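PDB 4L9P: CaaX farnesyltransferase beta subunit Ram1 from Aspergillus fumigatus, which forms, with an alpha subunit, a zinc-containing heterodimer that probably transfers a farnesyl group to the cysteine of C-terminal CaaX motifs. Local coordinates for residues G247-R252 with P289-R294. Sequence-based numbering, arbitrary orientation.
With FII ([(3,7,11-trimethyl-dodeca-2,6,10-trienyloxycarbamoyl)-methyl]-phosphonic acid), chain Q.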
loop_
_atom_site.group_PDB
_atom_site.type_symbol
_atom_site.label_atom_id
_atom_site.label_comp_id
_atom_site.label_asym_id
_atom_site.label_seq_id
_atom_site.Cartn_x
_atom_site.Cartn_y
_atom_site.Cartn_z
ATOM N N GLY B 247 -12.505 -12.102 -7.410
ATOM C CA GLY B 247 -11.437 -11.112 -7.581
ATOM C C GLY B 247 -10.116 -11.534 -6.974
ATOM O O GLY B 247 -9.940 -12.609 -6.406
ATOM N N GLU B 248 -9.164 -10.629 -7.078
ATOM C CA GLU B 248 -7.806 -10.897 -6.613
ATOM C C GLU B 248 -7.705 -10.944 -5.066
ATOM O O GLU B 248 -8.503 -10.317 -4.330
ATOM C CB GLU B 248 -6.795 -9.831 -7.113
ATOM C CG GLU B 248 -7.116 -8.398 -6.663
ATOM C CD GLU B 248 -8.092 -7.602 -7.561
ATOM O OE1 GLU B 248 -8.856 -8.188 -8.343
ATOM O OE2 GLU B 248 -8.089 -6.355 -7.475
ATOM N N GLU B 249 -6.705 -11.700 -4.605
ATOM C CA GLU B 249 -6.362 -11.785 -3.174
ATOM C C GLU B 249 -5.063 -11.050 -2.919
ATOM O O GLU B 249 -4.018 -11.431 -3.418
ATOM C CB GLU B 249 -6.210 -13.246 -2.782
ATOM C CG GLU B 249 -5.911 -13.377 -1.263
ATOM C CD GLU B 249 -5.769 -14.766 -0.764
ATOM O OE1 GLU B 249 -5.870 -15.760 -1.531
ATOM O OE2 GLU B 249 -5.515 -14.901 0.466
ATOM N N ASP B 250 -5.160 -10.054 -2.030
ATOM C CA ASP B 250 -3.955 -9.297 -1.630
ATOM C C ASP B 250 -4.269 -8.616 -0.332
ATOM O O ASP B 250 -5.393 -8.693 0.169
ATOM C CB ASP B 250 -3.471 -8.338 -2.755
ATOM C CG ASP B 250 -4.467 -7.268 -3.093
ATOM O OD1 ASP B 250 -5.024 -6.667 -2.160
ATOM O OD2 ASP B 250 -4.696 -7.018 -4.318
ATOM N N VAL B 251 -3.236 -8.002 0.239
ATOM C CA VAL B 251 -3.397 -7.488 1.594
ATOM C C VAL B 251 -4.375 -6.301 1.678
ATOM O O VAL B 251 -4.872 -6.063 2.780
ATOM C CB VAL B 251 -2.055 -7.102 2.212
ATOM C CG1 VAL B 251 -1.099 -8.355 2.348
ATOM C CG2 VAL B 251 -1.465 -5.952 1.464
ATOM N N ARG B 252 -4.721 -5.614 0.580
ATOM C CA ARG B 252 -5.875 -4.687 0.603
ATOM C C ARG B 252 -7.112 -5.375 1.015
ATOM O O ARG B 252 -7.928 -4.816 1.770
ATOM C CB ARG B 252 -6.272 -4.149 -0.790
ATOM C CG ARG B 252 -5.227 -3.352 -1.326
ATOM C CD ARG B 252 -5.705 -2.973 -2.822
ATOM N NE ARG B 252 -5.832 -4.169 -3.640
ATOM C CZ ARG B 252 -6.780 -4.357 -4.588
ATOM N NH1 ARG B 252 -7.667 -3.426 -4.911
ATOM N NH2 ARG B 252 -6.788 -5.465 -5.195
ATOM N N PRO B 289 -2.909 -13.578 10.525
ATOM C CA PRO B 289 -1.557 -13.020 10.736
ATOM C C PRO B 289 -0.475 -13.913 10.083
ATOM O O PRO B 289 0.562 -13.381 9.680
ATOM C CB PRO B 289 -1.412 -12.942 12.285
ATOM C CG PRO B 289 -2.386 -14.023 12.794
ATOM C CD PRO B 289 -3.563 -14.023 11.775
ATOM N N GLU B 290 -0.692 -15.230 10.038
ATOM C CA GLU B 290 0.250 -16.095 9.331
ATOM C C GLU B 290 0.325 -15.719 7.828
ATOM O O GLU B 290 1.441 -15.658 7.259
ATOM C CB GLU B 290 -0.174 -17.559 9.480
ATOM C CG GLU B 290 -0.154 -18.031 10.940
ATOM C CD GLU B 290 -1.454 -17.853 11.675
ATOM O OE1 GLU B 290 -2.332 -17.112 11.237
ATOM O OE2 GLU B 290 -1.612 -18.492 12.744
ATOM N N TYR B 291 -0.817 -15.431 7.203
ATOM C CA TYR B 291 -0.844 -14.995 5.823
ATOM C C TYR B 291 -0.047 -13.684 5.706
ATOM O O TYR B 291 0.779 -13.511 4.794
ATOM C CB TYR B 291 -2.290 -14.798 5.402
ATOM C CG TYR B 291 -2.461 -13.977 4.147
ATOM C CD1 TYR B 291 -2.253 -14.529 2.897
ATOM C CD2 TYR B 291 -2.791 -12.637 4.228
ATOM C CE1 TYR B 291 -2.427 -13.784 1.722
ATOM C CE2 TYR B 291 -2.959 -11.875 3.126
ATOM C CZ TYR B 291 -2.745 -12.393 1.871
ATOM O OH TYR B 291 -3.005 -11.602 0.782
ATOM N N LEU B 292 -0.280 -12.748 6.624
ATOM C CA LEU B 292 0.447 -11.475 6.493
ATOM C C LEU B 292 1.964 -11.684 6.687
ATOM O O LEU B 292 2.779 -11.065 5.989
ATOM C CB LEU B 292 -0.075 -10.474 7.521
ATOM C CG LEU B 292 -1.563 -10.128 7.342
ATOM C CD1 LEU B 292 -2.138 -9.276 8.516
ATOM C CD2 LEU B 292 -1.772 -9.369 5.990
ATOM N N SER B 293 2.378 -12.576 7.619
ATOM C CA SER B 293 3.802 -12.861 7.776
ATOM C C SER B 293 4.409 -13.375 6.443
ATOM O O SER B 293 5.577 -13.082 6.121
ATOM C CB SER B 293 3.939 -13.960 8.822
ATOM O OG SER B 293 5.293 -14.443 8.856
ATOM N N ARG B 294 3.629 -14.189 5.690
ATOM C CA ARG B 294 4.097 -14.719 4.420
ATOM C C ARG B 294 4.177 -13.645 3.322
ATOM O O ARG B 294 4.673 -13.949 2.205
ATOM C CB ARG B 294 3.163 -15.831 3.972
ATOM C CG ARG B 294 3.234 -17.087 4.902
ATOM C CD ARG B 294 2.647 -18.350 4.277
ATOM N NE ARG B 294 1.327 -18.085 3.774
ATOM C CZ ARG B 294 0.175 -18.267 4.437
ATOM N NH1 ARG B 294 0.147 -18.645 5.696
ATOM N NH2 ARG B 294 -0.975 -18.011 3.813
HETATM C C1 FII Q . -6.643 0.439 1.448
HETATM C C2 FII Q . -6.044 0.404 0.067
HETATM C C6 FII Q . -6.981 0.093 -1.022
HETATM C C10 FII Q . -4.580 0.283 -0.047
HETATM C C11 FII Q . -3.839 0.144 -1.377
HETATM C C12 FII Q . -3.287 1.551 -1.747
HETATM C C15 FII Q . -2.152 1.612 -2.765
HETATM C C18 FII Q . -1.578 2.966 -3.165
HETATM C C22 FII Q . -1.993 0.398 -3.623
HETATM C C23 FII Q . -0.660 0.312 -4.351
HETATM C C24 FII Q . -0.656 -0.760 -5.374
HETATM C C27 FII Q . 0.449 -0.544 -6.358
HETATM C C30 FII Q . 1.771 -1.195 -5.990
HETATM C C34 FII Q . 0.004 -0.359 -7.759
HETATM C C35 FII Q . 0.960 -0.408 -8.932
HETATM O O36 FII Q . 1.062 0.859 -9.556
HETATM N N42 FII Q . 1.426 1.898 -8.742
HETATM C C43 FII Q . 2.782 2.231 -8.875
HETATM O O44 FII Q . 3.595 1.637 -9.599
HETATM C C45 FII Q . 3.177 3.440 -8.039
HETATM P P46 FII Q . 4.931 3.379 -7.399
HETATM O O49 FII Q . 5.111 2.021 -6.835
HETATM O O50 FII Q . 5.847 3.743 -8.526
HETATM O O51 FII Q . 4.905 4.474 -6.311
HETATM O O HOH W 1 -2.411 -12.806 -1.511
HETATM O O HOH W 2 -5.728 -10.904 1.821
#
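Val251, in the first turn of helix 251-263, comes nearest Leu292 of helix 288-293, with 7.4 Å between Val251 CA and Leu292 CA, the nearest CA pair of the two segments. Tyr291 gives the largest share of the buried surface. Its CG lies anti to the backbone N (chi1 163°), which sends the ring across to the loop before helix 251-263. There Tyr291 OH stops 3.4 Å from Asp250 C. Two waters tie this hydroxyl to the loop backbone. One donates to Glu249 O and lies 2.7 Å from Tyr291 OH, in the ring plane. The other donates to Asp250 O, and its bond to the hydroxyl is weak. The extended Glu249 chain runs back toward the ring from the opposite direction. Glu249 OE2 comes obliquely to within 3.5 Å of Tyr291 CE1, with the carboxylate tilted 18° from the ring plane. Val251 CG1 fills the angle between Tyr291 and Leu292, touching Leu292 CD2 at 3.8 Å and, less closely, Tyr291 CE2. Both helices belong to the alpha-alpha toroid of the prenyltransferase beta subunit, and the contact lies behind the isoprenoid pocket. Helix 312-323 also packs here, through Tyr314 and Cys317 on Val251 and Leu322 on Leu292. On the pocket side, Asp250 is the N-cap of helix 251-263, accepting a weak bond from Arg252 N. Its carboxylate is gripped side-on by the Arg252 guanidinium; Arg252 NH2 reaches the syn lone pair of Asp250 OD2 at 2.7 Å. Arg252 NH2 also bonds, in the guanidinium plane, to the anti lone pair of Glu248 OE2, 2.8 Å away. These two acids fix the guanidinium, while Arg252 CG lies 3.8 Å from C11 of FII. Arg252 NH1 bonds to the backbone of the bound peptide, and Tyr123 of the alpha subunit makes a cation-pi contact with Arg252.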